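Local coordinates for CrtC domain-containing protein (Fusarium vanettenii 77-13-4, PDB 7A0Q), which probably hydrates the isoprenoid side chain of the phytoalexin kievitone, which would let the fungus detoxify a plant defence compound, at residues S58-S63 and H202-R207; A153-V158 and G177-K182; E230-A235 and T251-N256. All blocks are in the same frame, centred on the assembly; numbering follows the deposited sequence. Where two conformers were deposited one is given.

Contact 1 (58-63 with 202-207) and contact 2 (153-158 with 177-182) adjoin in the N-terminal lipocalin-like domain, their centres about 9 Å apart, because strands 202-210 and 171-189 are sheet neighbours. Contact 2 is nested in the chain between the two segments of contact 1. Contact 3 (230-235 with 251-256) belongs to the C-terminal barrel; its centre lies about 11 Å from that of contact 2 and about 16 Å from that of contact 1. The domains meet here: Gly156 O accepts from Arg253 NH1 at 2.9 Å, Pro179 lies against Lys232, and Trp204 reaches Ile233. An imidazole, probably from the crystallisation liquor, stands edge-on over Trp60 in contact 1, bound to Asp206 and Glu340.

Contact 1: residues S58-S63 and H202-R207; sequences SWWSSS and HTWYDR. With IMD (imidazole), chain F.
The guanidinium of Arg207 lies flat on the indole of Trp59, planes only 8° apart and centres 3.8 Å apart, an off-centre cation-pi stack on one face of an antiparallel strand pair in the N-terminal lipocalin-like domain. Strands 58-66 and 202-210 join residues distant in sequence, and their central backbone ladder runs through Trp60 O to Asp206 N and a reciprocal pair between Ser62 and Trp204. Arg207 bends at chi2 (73°), which folds its end back over the indole while NH1 donates to Ser58 O at 2.9 Å. That oxygen lies in the guanidinium plane, but the N-H arrives from above the carbonyl plane. With NH2 bonded to Gly56 O and NE to Ser50 O, the cation is fixed in rotation by backbone acceptors. Tyr205 runs beside Trp59 and sets its OH at the indole edge, 3.2 Å from CD1; Gln51 binds both side chains, its OE1 taking Tyr205 OH and its O taking Trp59 NE1. Farther along this face, the hydroxyls of Ser63 and Thr203 are hydrogen-bonded across the strands, and Thr203 OG1 is also linked to Thr183.

Trp60, Ser62, Trp204 and Asp206 occupy the other face, turned toward the C-terminal barrel, where Gln223 touches both Trp60 and Trp204. Trp60 and Trp204 meet at a slant, CZ3 of the former 4.0 Å from CD1 of the latter. An imidazole stands nearly upright over one face of Trp60, its C4-C5 edge toward the indole, and gives N3-H to Asp206 OD2 at 2.8 Å; Glu340 binds it too. The carboxylate is thus gripped at both oxygens, for Trp204 NE1 donates to Asp206 OD1 on its anti side, 2.8 Å away and almost straight at 177°, with OD1 exactly in the indole plane.

Contact 2: residues A153-V158 and G177-K182; sequences ATTGAV and GLPSAK
Thr155 points its CB toward segment 177-182 and divides its side chain between two tasks. Its OG1 stands opposite the backbone N (chi1 -176°), where it accepts the amide of Ser180 at 3.0 Å and lies beside Pro179 CD. The methyl CG2 is thereby turned in between the backbone N and carbonyl carbon and rests at a slant against Leu178, 3.7 Å from its CB. The hydroxyl is held from a second quarter as well, by Glu31 OE1. Leu178 splays its two methyls over the loop: CD1 abuts Ala153 CB at 3.6 Å, whereas CD2 reaches Ala157 CB. The Pro179 ring crosses the Val158 side chain obliquely, its CG 3.6 Å from Val158 CG2.

These side chains fasten the connection between strands 145-152 and 158-168 of the N-terminal lipocalin-like domain onto strand 171-189, with which both flanking strands pair. The connection opens with an inverse gamma turn centred on Thr154 and becomes strand at Val158, which forms an antiparallel hydrogen-bonded pair with Gly177. Val158 N gives to Gly177 O at 2.8 Å, and Gly177 N returns a bond to Val158 O. Ala157 adds a CA-H...O contact to that same Gly177 oxygen, which therefore faces two donors from consecutive residues.

On the opposing segment the chain turns a corner at Ser180. Past it, Thr154 OG1 accepts only a weak bond from Lys182 N, 3.4 Å long, while the main partner of this hydroxyl is Glu31 O. Toward the C-terminal barrel, Val158 and Pro179 bear on its Lys232 and Arg253, and Trp204 of strand 202-210 packs on Val158 and Pro179.

Contact 3: residues E230-A235 and T251-N256; sequences EYKISA and TIRGAN
Bends at chi2 (-137°) and chi3 (76°) bring the guanidinium of Arg253 alongside Lys232, itself bent at chi2 (-61°), and up to the carbonyl of Glu230. Lys232 CG consequently lies over one face of the guanidinium, 3.5 Å from Arg253 NH2, and that nitrogen donates to Glu230 O at 2.8 Å. Beneath them is the beta hairpin of strands 232-240 and 245-253 in the C-terminal lipocalin-like barrel. Reciprocal backbone bonds tie Lys232 to Arg253 and Ser234 to Thr251; a water spans Ser234 O and Thr251 OG1, which also takes the amide of Gly161. On the other face Ile233 CG1 lies alongside Ile252 CG1 at 3.9 Å. Tyr231 CD1 touches Ile252 CG2, and Phe294 packs on all three residues.

Glu230 extends its carboxylate along Ala255; OE2 stays 4.6 Å from Arg253 NH2, well out of the guanidinium plane, so no N-H points at it and any attraction is probably through charge alone. Lys232 NZ bonds His225. The buried cation of Arg253 is met by a salt bridge to Glu31 and by the carbonyls of Glu230 and Gly156, with Gly254 O a weak third, so that one side chain ties the barrel hairpin to loop 153-158.

Contact 1: residues S58-S63 and H202-R207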
ATOM      1  N   SER A  58      -5.725  -1.356 -10.155  1.00 13.18           N
ATOM      2  CA  SER A  58      -4.546  -1.730  -9.393  1.00 13.77           C
ATOM      3  C   SER A  58      -4.950  -2.562  -8.180  1.00 15.18           C
ATOM      4  O   SER A  58      -5.949  -2.270  -7.524  1.00 13.49           O
ATOM      5  CB  SER A  58      -3.791  -0.455  -8.969  1.00 17.60           C
ATOM      6  OG  SER A  58      -2.797  -0.708  -7.993  1.00 16.78           O
ATOM      7  N   TRP A  59      -4.162  -3.606  -7.901  1.00 13.88           N
ATOM      8  CA  TRP A  59      -4.355  -4.501  -6.761  1.00 14.31           C
ATOM      9  C   TRP A  59      -3.015  -4.576  -6.034  1.00 14.30           C
ATOM     10  O   TRP A  59      -1.988  -4.804  -6.677  1.00 14.86           O
ATOM     11  CB  TRP A  59      -4.813  -5.898  -7.218  1.00 15.06           C
ATOM     12  CG  TRP A  59      -6.147  -5.964  -7.940  1.00 13.66           C
ATOM     13  CD1 TRP A  59      -7.346  -6.316  -7.402  1.00 11.51           C
ATOM     14  CD2 TRP A  59      -6.400  -5.708  -9.340  1.00 13.34           C
ATOM     15  NE1 TRP A  59      -8.333  -6.289  -8.367  1.00 13.80           N
ATOM     16  CE2 TRP A  59      -7.773  -5.911  -9.560  1.00 12.83           C
ATOM     17  CE3 TRP A  59      -5.596  -5.304 -10.414  1.00 16.04           C
ATOM     18  CZ2 TRP A  59      -8.368  -5.738 -10.818  1.00 14.60           C
ATOM     19  CZ3 TRP A  59      -6.183  -5.141 -11.668  1.00 15.63           C
ATOM     20  CH2 TRP A  59      -7.556  -5.357 -11.856  1.00 14.77           C
ATOM     21  N   TRP A  60      -3.011  -4.378  -4.713  1.00 15.74           N
ATOM     22  CA  TRP A  60      -1.768  -4.080  -4.008  1.00 14.54           C
ATOM     23  C   TRP A  60      -1.827  -4.601  -2.579  1.00 15.41           C
ATOM     24  O   TRP A  60      -2.862  -4.494  -1.921  1.00 14.66           O
ATOM     25  CB  TRP A  60      -1.561  -2.559  -4.033  1.00 14.03           C
ATOM     26  CG  TRP A  60      -0.305  -1.975  -3.506  1.00 13.95           C
ATOM     27  CD1 TRP A  60       0.732  -1.478  -4.245  1.00 15.91           C
ATOM     28  CD2 TRP A  60       0.018  -1.703  -2.132  1.00 14.69           C
ATOM     29  NE1 TRP A  60       1.690  -0.945  -3.425  1.00 17.70           N
ATOM     30  CE2 TRP A  60       1.280  -1.066  -2.120  1.00 16.80           C
ATOM     31  CE3 TRP A  60      -0.633  -1.941  -0.916  1.00 14.19           C
ATOM     32  CZ2 TRP A  60       1.914  -0.677  -0.940  1.00 14.80           C
ATOM     33  CZ3 TRP A  60      -0.003  -1.540   0.265  1.00 13.93           C
ATOM     34  CH2 TRP A  60       1.258  -0.918   0.240  1.00 15.50           C
ATOM     35  N   SER A  61      -0.719  -5.171  -2.105  1.00 13.40           N
ATOM     36  CA  SER A  61      -0.666  -5.629  -0.722  1.00 14.90           C
ATOM     37  C   SER A  61       0.709  -5.380  -0.130  1.00 13.93           C
ATOM     38  O   SER A  61       1.734  -5.544  -0.801  1.00 14.40           O
ATOM     39  CB  SER A  61      -1.033  -7.128  -0.583  1.00 13.95           C
ATOM     40  OG  SER A  61      -0.125  -8.004  -1.249  1.00 14.26           O
ATOM     41  N   SER A  62       0.717  -4.959   1.132  1.00 14.26           N
ATOM     42  CA  SER A  62       1.938  -4.897   1.935  1.00 15.04           C
ATOM     43  C   SER A  62       1.726  -5.710   3.208  1.00 18.69           C
ATOM     44  O   SER A  62       0.867  -5.379   4.030  1.00 15.86           O
ATOM     45  CB  SER A  62       2.324  -3.446   2.223  1.00 15.70           C
ATOM     46  OG  SER A  62       1.373  -2.798   3.058  1.00 17.00           O
ATOM     47  N   SER A  63       2.480  -6.798   3.344  1.00 15.27           N
ATOM     48  CA  SER A  63       2.342  -7.688   4.489  1.00 18.47           C
ATOM     49  C   SER A  63       3.458  -7.419   5.482  1.00 15.76           C
ATOM     50  O   SER A  63       4.637  -7.436   5.113  1.00 17.41           O
ATOM     51  CB  SER A  63       2.372  -9.155   4.055  1.00 17.86           C
ATOM     52  OG  SER A  63       1.286  -9.455   3.198  1.00 16.31           O
ATOM     53  N   HIS A 202       0.189  -8.857   9.799  1.00 16.98           N
ATOM     54  CA  HIS A 202      -1.034  -8.339   9.191  1.00 15.22           C
ATOM     55  C   HIS A 202      -0.707  -7.830   7.801  1.00 13.69           C
ATOM     56  O   HIS A 202       0.448  -7.560   7.480  1.00 17.19           O
ATOM     57  CB  HIS A 202      -1.688  -7.225  10.022  1.00 15.32           C
ATOM     58  CG  HIS A 202      -0.863  -5.976  10.125  1.00 17.04           C
ATOM     59  ND1 HIS A 202      -1.110  -4.844   9.369  1.00 17.74           N
ATOM     60  CD2 HIS A 202       0.205  -5.681  10.904  1.00 18.85           C
ATOM     61  CE1 HIS A 202      -0.228  -3.909   9.684  1.00 17.46           C
ATOM     62  NE2 HIS A 202       0.583  -4.393  10.608  1.00 22.76           N
ATOM     63  N   THR A 203      -1.742  -7.704   6.980  1.00 16.07           N
ATOM     64  CA  THR A 203      -1.577  -7.236   5.610  1.00 16.85           C
ATOM     65  C   THR A 203      -2.489  -6.045   5.381  1.00 12.77           C
ATOM     66  O   THR A 203      -3.668  -6.085   5.746  1.00 14.86           O
ATOM     67  CB  THR A 203      -1.893  -8.351   4.596  1.00 15.33           C
ATOM     68  OG1 THR A 203      -0.932  -9.401   4.739  1.00 14.82           O
ATOM     69  CG2 THR A 203      -1.842  -7.837   3.150  1.00 16.44           C
ATOM     70  N   TRP A 204      -1.945  -4.988   4.784  1.00 13.81           N
ATOM     71  CA  TRP A 204      -2.747  -3.896   4.257  1.00 14.58           C
ATOM     72  C   TRP A 204      -2.947  -4.204   2.782  1.00 12.34           C
ATOM     73  O   TRP A 204      -1.979  -4.238   2.013  1.00 14.53           O
ATOM     74  CB  TRP A 204      -2.059  -2.549   4.446  1.00 15.07           C
ATOM     75  CG  TRP A 204      -2.843  -1.359   3.899  1.00 11.93           C
ATOM     76  CD1 TRP A 204      -3.273  -1.160   2.606  1.00 14.50           C
ATOM     77  CD2 TRP A 204      -3.264  -0.211   4.641  1.00 13.06           C
ATOM     78  NE1 TRP A 204      -3.930   0.052   2.507  1.00 14.08           N
ATOM     79  CE2 TRP A 204      -3.938   0.650   3.743  1.00 12.20           C
ATOM     80  CE3 TRP A 204      -3.127   0.179   5.978  1.00 13.48           C
ATOM     81  CZ2 TRP A 204      -4.471   1.877   4.146  1.00 14.37           C
ATOM     82  CZ3 TRP A 204      -3.649   1.408   6.372  1.00 14.54           C
ATOM     83  CH2 TRP A 204      -4.323   2.232   5.463  1.00 14.38           C
ATOM     84  N   TYR A 205      -4.190  -4.464   2.406  1.00 13.40           N
ATOM     85  CA  TYR A 205      -4.573  -4.659   1.019  1.00 13.41           C
ATOM     86  C   TYR A 205      -5.200  -3.365   0.515  1.00 13.87           C
ATOM     87  O   TYR A 205      -6.115  -2.827   1.145  1.00 15.24           O
ATOM     88  CB  TYR A 205      -5.549  -5.833   0.909  1.00 13.46           C
ATOM     89  CG  TYR A 205      -6.153  -5.984  -0.464  1.00 11.19           C
ATOM     90  CD1 TYR A 205      -5.458  -6.668  -1.466  1.00 14.10           C
ATOM     91  CD2 TYR A 205      -7.415  -5.472  -0.755  1.00 12.73           C
ATOM     92  CE1 TYR A 205      -5.998  -6.816  -2.728  1.00 13.28           C
ATOM     93  CE2 TYR A 205      -7.965  -5.610  -2.026  1.00 14.51           C
ATOM     94  CZ  TYR A 205      -7.253  -6.289  -2.995  1.00 15.58           C
ATOM     95  OH  TYR A 205      -7.807  -6.438  -4.245  1.00 16.63           O
ATOM     96  N   ASP A 206      -4.696  -2.849  -0.602  1.00 12.58           N
ATOM     97  CA  ASP A 206      -5.199  -1.595  -1.151  1.00 12.98           C
ATOM     98  C   ASP A 206      -5.701  -1.821  -2.570  1.00 13.89           C
ATOM     99  O   ASP A 206      -4.974  -2.351  -3.419  1.00 15.73           O
ATOM    100  CB  ASP A 206      -4.128  -0.494  -1.144  1.00 11.99           C
ATOM    101  CG  ASP A 206      -4.724   0.874  -0.941  1.00 14.53           C
ATOM    102  OD1 ASP A 206      -5.117   1.186   0.200  1.00 15.27           O
ATOM    103  OD2 ASP A 206      -4.812   1.626  -1.929  1.00 15.59           O
ATOM    104  N   ARG A 207      -6.936  -1.411  -2.822  1.00 13.05           N
ATOM    105  CA  ARG A 207      -7.589  -1.591  -4.115  1.00 11.02           C
ATOM    106  C   ARG A 207      -7.909  -0.227  -4.700  1.00 12.43           C
ATOM    107  O   ARG A 207      -8.546   0.593  -4.036  1.00 14.55           O
ATOM    108  CB  ARG A 207      -8.871  -2.406  -3.934  1.00 13.04           C
ATOM    109  CG  ARG A 207      -9.714  -2.511  -5.161  1.00 13.68           C
ATOM    110  CD  ARG A 207      -9.108  -3.426  -6.203  1.00 14.66           C
ATOM    111  NE  ARG A 207     -10.023  -3.535  -7.346  1.00 13.53           N
ATOM    112  CZ  ARG A 207      -9.709  -3.213  -8.601  1.00 13.81           C
ATOM    113  NH1 ARG A 207      -8.482  -2.764  -8.907  1.00 14.68           N
ATOM    114  NH2 ARG A 207     -10.621  -3.357  -9.555  1.00 14.41           N
TER
HETATM  115  N1  IMD F 403      -0.518   3.370  -3.637  1.00 23.90           N
HETATM  116  C2  IMD F 403      -1.706   3.648  -3.052  1.00 22.73           C
HETATM  117  N3  IMD F 403      -2.221   2.487  -2.573  1.00 23.47           N
HETATM  118  C4  IMD F 403      -1.361   1.492  -2.848  1.00 26.41           C
HETATM  119  C5  IMD F 403      -0.285   2.045  -3.517  1.00 25.05           C
HETATM  120  O   HOH W   1      -4.027  -0.635  -5.654  1.00 21.41           O

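Contact 2: residues A153-V158 and G177-K182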
ATOM      1  N   ALA A 153      -9.900 -10.352   5.264  1.00 16.35           N
ATOM      2  CA  ALA A 153     -10.137  -8.930   5.522  1.00 16.69           C
ATOM      3  C   ALA A 153     -10.930  -8.712   6.814  1.00 21.77           C
ATOM      4  O   ALA A 153     -11.981  -8.071   6.838  1.00 20.85           O
ATOM      5  CB  ALA A 153     -10.842  -8.298   4.332  1.00 21.39           C
ATOM      6  N   THR A 154     -10.364  -9.226   7.909  1.00 18.76           N
ATOM      7  CA  THR A 154     -10.887  -9.080   9.262  1.00 19.12           C
ATOM      8  C   THR A 154     -10.604  -7.695   9.839  1.00 17.23           C
ATOM      9  O   THR A 154     -10.146  -7.574  10.976  1.00 18.40           O
ATOM     10  CB  THR A 154     -10.252 -10.160  10.148  1.00 18.77           C
ATOM     11  OG1 THR A 154      -8.840  -9.891  10.261  1.00 24.61           O
ATOM     12  CG2 THR A 154     -10.464 -11.527   9.547  1.00 26.36           C
ATOM     13  N   THR A 155     -10.871  -6.641   9.063  1.00 16.80           N
ATOM     14  CA  THR A 155     -10.322  -5.327   9.367  1.00 14.74           C
ATOM     15  C   THR A 155     -11.220  -4.262   8.741  1.00 13.69           C
ATOM     16  O   THR A 155     -11.668  -4.414   7.599  1.00 16.23           O
ATOM     17  CB  THR A 155      -8.873  -5.230   8.856  1.00 15.29           C
ATOM     18  OG1 THR A 155      -8.290  -3.979   9.240  1.00 15.34           O
ATOM     19  CG2 THR A 155      -8.793  -5.421   7.320  1.00 14.64           C
ATOM     20  N   GLY A 156     -11.500  -3.208   9.505  1.00 15.18           N
ATOM     21  CA  GLY A 156     -12.395  -2.156   9.027  1.00 15.06           C
ATOM     22  C   GLY A 156     -11.781  -1.362   7.876  1.00 13.25           C
ATOM     23  O   GLY A 156     -10.629  -0.918   7.952  1.00 14.15           O
ATOM     24  N   ALA A 157     -12.550  -1.182   6.799  1.00 14.44           N
ATOM     25  CA  ALA A 157     -12.009  -0.553   5.599  1.00 16.91           C
ATOM     26  C   ALA A 157     -11.717   0.929   5.812  1.00 13.59           C
ATOM     27  O   ALA A 157     -12.408   1.624   6.567  1.00 15.45           O
ATOM     28  CB  ALA A 157     -12.976  -0.698   4.419  1.00 15.50           C
ATOM     29  N   VAL A 158     -10.657   1.393   5.144  1.00 13.24           N
ATOM     30  CA  VAL A 158     -10.355   2.815   4.975  1.00 13.06           C
ATOM     31  C   VAL A 158     -10.979   3.219   3.647  1.00 13.65           C
ATOM     32  O   VAL A 158     -10.527   2.781   2.588  1.00 15.91           O
ATOM     33  CB  VAL A 158      -8.840   3.073   4.956  1.00 13.50           C
ATOM     34  CG1 VAL A 158      -8.533   4.554   4.702  1.00 16.69           C
ATOM     35  CG2 VAL A 158      -8.177   2.570   6.246  1.00 16.51           C
ATOM     36  N   GLY A 177      -8.696   0.727   1.469  1.00 13.53           N
ATOM     37  CA  GLY A 177      -7.636  -0.030   2.118  1.00 14.16           C
ATOM     38  C   GLY A 177      -8.238  -0.944   3.167  1.00 17.52           C
ATOM     39  O   GLY A 177      -9.177  -0.562   3.867  1.00 15.85           O
ATOM     40  N   LEU A 178      -7.697  -2.156   3.265  1.00 14.96           N
ATOM     41  CA  LEU A 178      -8.048  -3.085   4.333  1.00 13.98           C
ATOM     42  C   LEU A 178      -6.797  -3.211   5.188  1.00 13.83           C
ATOM     43  O   LEU A 178      -5.860  -3.925   4.805  1.00 14.66           O
ATOM     44  CB  LEU A 178      -8.463  -4.445   3.760  1.00 14.65           C
ATOM     45  CG  LEU A 178      -9.566  -4.357   2.701  1.00 17.30           C
ATOM     46  CD1 LEU A 178      -9.891  -5.713   2.069  1.00 18.29           C
ATOM     47  CD2 LEU A 178     -10.816  -3.695   3.270  1.00 19.97           C
ATOM     48  N   PRO A 179      -6.708  -2.508   6.331  1.00 13.74           N
ATOM     49  CA  PRO A 179      -5.382  -2.211   6.912  1.00 13.62           C
ATOM     50  C   PRO A 179      -4.678  -3.333   7.663  1.00 15.39           C
ATOM     51  O   PRO A 179      -3.445  -3.409   7.623  1.00 15.79           O
ATOM     52  CB  PRO A 179      -5.668  -1.049   7.878  1.00 17.09           C
ATOM     53  CG  PRO A 179      -7.019  -0.578   7.546  1.00 22.56           C
ATOM     54  CD  PRO A 179      -7.776  -1.716   6.961  1.00 16.73           C
ATOM     55  N   SER A 180      -5.429  -4.207   8.328  0.76 16.08           N
ATOM     56  CA  SER A 180      -4.844  -5.152   9.278  0.76 15.52           C
ATOM     57  C   SER A 180      -5.446  -6.540   9.103  0.76 17.71           C
ATOM     58  O   SER A 180      -5.913  -7.168  10.058  0.76 17.86           O
ATOM     59  CB  SER A 180      -5.040  -4.649  10.706  0.76 16.68           C
ATOM     60  OG  SER A 180      -4.296  -3.467  10.915  0.76 20.59           O
ATOM     61  N   ALA A 181      -5.418  -7.038   7.869  1.00 15.72           N
ATOM     62  CA  ALA A 181      -6.005  -8.336   7.560  1.00 14.77           C
ATOM     63  C   ALA A 181      -5.189  -9.474   8.164  1.00 17.29           C
ATOM     64  O   ALA A 181      -3.957  -9.462   8.126  1.00 15.65           O
ATOM     65  CB  ALA A 181      -6.086  -8.528   6.039  1.00 17.04           C
ATOM     66  N   LYS A 182      -5.892 -10.460   8.719  1.00 15.86           N
ATOM     67  CA  LYS A 182      -5.238 -11.684   9.177  1.00 16.66           C
ATOM     68  C   LYS A 182      -4.485 -12.338   8.026  1.00 16.88           C
ATOM     69  O   LYS A 182      -5.022 -12.492   6.929  1.00 16.88           O
ATOM     70  CB  LYS A 182      -6.283 -12.643   9.756  1.00 16.63           C
ATOM     71  CG  LYS A 182      -5.702 -13.922  10.339  1.00 20.10           C
ATOM     72  CD  LYS A 182      -6.805 -14.806  10.913  1.00 24.04           C
ATOM     73  CE  LYS A 182      -6.220 -16.153  11.347  1.00 34.30           C
ATOM     74  NZ  LYS A 182      -7.260 -17.095  11.849  1.00 31.13           N
TER

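Contact 3: residues E230-A235 and T251-N256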
ATOM      1  N   GLU A 230      -6.549   2.491  17.208  1.00 20.42           N
ATOM      2  CA  GLU A 230      -7.235   1.969  16.033  1.00 17.48           C
ATOM      3  C   GLU A 230      -7.077   2.869  14.809  1.00 15.59           C
ATOM      4  O   GLU A 230      -7.742   2.634  13.797  1.00 17.94           O
ATOM      5  CB  GLU A 230      -8.717   1.775  16.333  1.00 19.44           C
ATOM      6  CG  GLU A 230      -8.977   0.689  17.357  1.00 23.04           C
ATOM      7  CD  GLU A 230     -10.440   0.342  17.465  1.00 26.64           C
ATOM      8  OE1 GLU A 230     -10.926   0.168  18.603  1.00 28.51           O
ATOM      9  OE2 GLU A 230     -11.105   0.241  16.408  1.00 27.49           O
ATOM     10  N   TYR A 231      -6.210   3.878  14.871  1.00 16.15           N
ATOM     11  CA  TYR A 231      -6.051   4.799  13.751  1.00 16.39           C
ATOM     12  C   TYR A 231      -5.296   4.152  12.595  1.00 17.88           C
ATOM     13  O   TYR A 231      -4.191   3.630  12.768  1.00 18.42           O
ATOM     14  CB  TYR A 231      -5.294   6.048  14.212  1.00 16.89           C
ATOM     15  CG  TYR A 231      -6.076   6.957  15.129  1.00 19.03           C
ATOM     16  CD1 TYR A 231      -7.323   7.452  14.757  1.00 18.42           C
ATOM     17  CD2 TYR A 231      -5.564   7.329  16.369  1.00 19.60           C
ATOM     18  CE1 TYR A 231      -8.043   8.299  15.593  1.00 18.89           C
ATOM     19  CE2 TYR A 231      -6.282   8.174  17.212  1.00 19.92           C
ATOM     20  CZ  TYR A 231      -7.514   8.657  16.814  1.00 24.45           C
ATOM     21  OH  TYR A 231      -8.229   9.503  17.648  1.00 27.02           O
ATOM     22  N   LYS A 232      -5.880   4.222  11.400  1.00 14.75           N
ATOM     23  CA  LYS A 232      -5.216   3.788  10.177  1.00 18.10           C
ATOM     24  C   LYS A 232      -5.266   4.954   9.206  1.00 14.38           C
ATOM     25  O   LYS A 232      -6.345   5.495   8.940  1.00 16.86           O
ATOM     26  CB  LYS A 232      -5.891   2.545   9.576  1.00 17.79           C
ATOM     27  CG  LYS A 232      -6.006   1.353  10.535  1.00 15.94           C
ATOM     28  CD  LYS A 232      -4.618   0.882  10.988  1.00 18.84           C
ATOM     29  CE  LYS A 232      -4.711  -0.286  11.950  1.00 22.72           C
ATOM     30  NZ  LYS A 232      -3.367  -0.649  12.520  1.00 21.73           N
ATOM     31  N   ILE A 233      -4.108   5.352   8.692  1.00 14.85           N
ATOM     32  CA  ILE A 233      -3.982   6.590   7.933  1.00 13.61           C
ATOM     33  C   ILE A 233      -3.568   6.272   6.503  1.00 15.27           C
ATOM     34  O   ILE A 233      -2.578   5.570   6.279  1.00 14.58           O
ATOM     35  CB  ILE A 233      -2.962   7.540   8.573  1.00 16.51           C
ATOM     36  CG1 ILE A 233      -3.348   7.799  10.024  1.00 19.51           C
ATOM     37  CG2 ILE A 233      -2.869   8.844   7.761  1.00 18.28           C
ATOM     38  CD1 ILE A 233      -2.336   8.626  10.771  1.00 20.06           C
ATOM     39  N   SER A 234      -4.297   6.844   5.545  1.00 14.09           N
ATOM     40  CA  SER A 234      -3.984   6.735   4.121  1.00 13.90           C
ATOM     41  C   SER A 234      -3.908   8.158   3.580  1.00 13.04           C
ATOM     42  O   SER A 234      -4.930   8.839   3.492  1.00 14.62           O
ATOM     43  CB  SER A 234      -5.056   5.912   3.403  1.00 15.26           C
ATOM     44  OG  SER A 234      -4.882   5.887   2.001  1.00 14.57           O
ATOM     45  N   ALA A 235      -2.697   8.631   3.270  1.00 13.32           N
ATOM     46  CA  ALA A 235      -2.470  10.050   3.007  1.00 13.55           C
ATOM     47  C   ALA A 235      -1.863  10.248   1.629  1.00 14.36           C
ATOM     48  O   ALA A 235      -0.881   9.587   1.278  1.00 15.24           O
ATOM     49  CB  ALA A 235      -1.544  10.661   4.070  1.00 15.71           C
ATOM     50  N   THR A 251      -6.963  10.468   4.806  1.00 13.86           N
ATOM     51  CA  THR A 251      -8.153   9.774   5.278  1.00 13.07           C
ATOM     52  C   THR A 251      -7.721   8.906   6.450  1.00 13.01           C
ATOM     53  O   THR A 251      -6.799   8.098   6.325  1.00 15.29           O
ATOM     54  CB  THR A 251      -8.794   8.910   4.191  1.00 13.85           C
ATOM     55  OG1 THR A 251      -9.063   9.701   3.020  1.00 13.78           O
ATOM     56  CG2 THR A 251     -10.103   8.314   4.716  1.00 14.61           C
ATOM     57  N   ILE A 252      -8.349   9.110   7.593  1.00 13.48           N
ATOM     58  CA  ILE A 252      -7.994   8.378   8.797  1.00 14.07           C
ATOM     59  C   ILE A 252      -9.209   7.589   9.238  1.00 14.22           C
ATOM     60  O   ILE A 252     -10.262   8.169   9.517  1.00 17.36           O
ATOM     61  CB  ILE A 252      -7.521   9.316   9.916  1.00 15.22           C
ATOM     62  CG1 ILE A 252      -6.349  10.172   9.423  1.00 15.88           C
ATOM     63  CG2 ILE A 252      -7.187   8.478  11.166  1.00 16.02           C
ATOM     64  CD1 ILE A 252      -5.791  11.131  10.472  1.00 17.72           C
ATOM     65  N   ARG A 253      -9.069   6.265   9.292  1.00 13.59           N
ATOM     66  CA  ARG A 253     -10.096   5.420   9.871  1.00 14.73           C
ATOM     67  C   ARG A 253      -9.767   5.230  11.342  1.00 16.69           C
ATOM     68  O   ARG A 253      -8.653   4.828  11.679  1.00 17.85           O
ATOM     69  CB  ARG A 253     -10.162   4.070   9.157  1.00 15.81           C
ATOM     70  CG  ARG A 253     -11.306   3.185   9.639  1.00 15.63           C
ATOM     71  CD  ARG A 253     -10.828   1.731   9.804  1.00 17.22           C
ATOM     72  NE  ARG A 253     -10.031   1.549  11.019  1.00 16.85           N
ATOM     73  CZ  ARG A 253      -9.439   0.404  11.366  1.00 16.30           C
ATOM     74  NH1 ARG A 253      -9.525  -0.677  10.589  1.00 16.05           N
ATOM     75  NH2 ARG A 253      -8.749   0.335  12.498  1.00 16.38           N
ATOM     76  N   GLY A 254     -10.719   5.550  12.204  1.00 16.09           N
ATOM     77  CA  GLY A 254     -10.574   5.325  13.625  1.00 18.49           C
ATOM     78  C   GLY A 254     -11.356   4.113  14.089  1.00 16.87           C
ATOM     79  O   GLY A 254     -11.497   3.115  13.369  1.00 18.79           O
ATOM     80  N   ALA A 255     -11.853   4.195  15.320  1.00 17.25           N
ATOM     81  CA  ALA A 255     -12.727   3.176  15.869  1.00 18.84           C
ATOM     82  C   ALA A 255     -14.155   3.375  15.374  1.00 20.17           C
ATOM     83  O   ALA A 255     -14.554   4.472  14.980  1.00 19.68           O
ATOM     84  CB  ALA A 255     -12.693   3.217  17.401  1.00 21.61           C
ATOM     85  N   ASN A 256     -14.932   2.289  15.399  1.00 20.46           N
ATOM     86  CA  ASN A 256     -16.377   2.354  15.170  1.00 21.37           C
ATOM     87  C   ASN A 256     -16.722   2.974  13.812  1.00 20.47           C
ATOM     88  O   ASN A 256     -17.734   3.663  13.675  1.00 22.05           O
ATOM     89  CB  ASN A 256     -17.065   3.112  16.311  1.00 26.09           C
ATOM     90  CG  ASN A 256     -16.766   2.496  17.677  1.00 29.82           C
ATOM     91  OD1 ASN A 256     -17.146   1.357  17.947  1.00 32.84           O
ATOM     92  ND2 ASN A 256     -16.081   3.244  18.536  1.00 30.61           N
TER
HETATM   93  O   HOH W   2      -6.805   9.433   1.624  1.00 15.99           O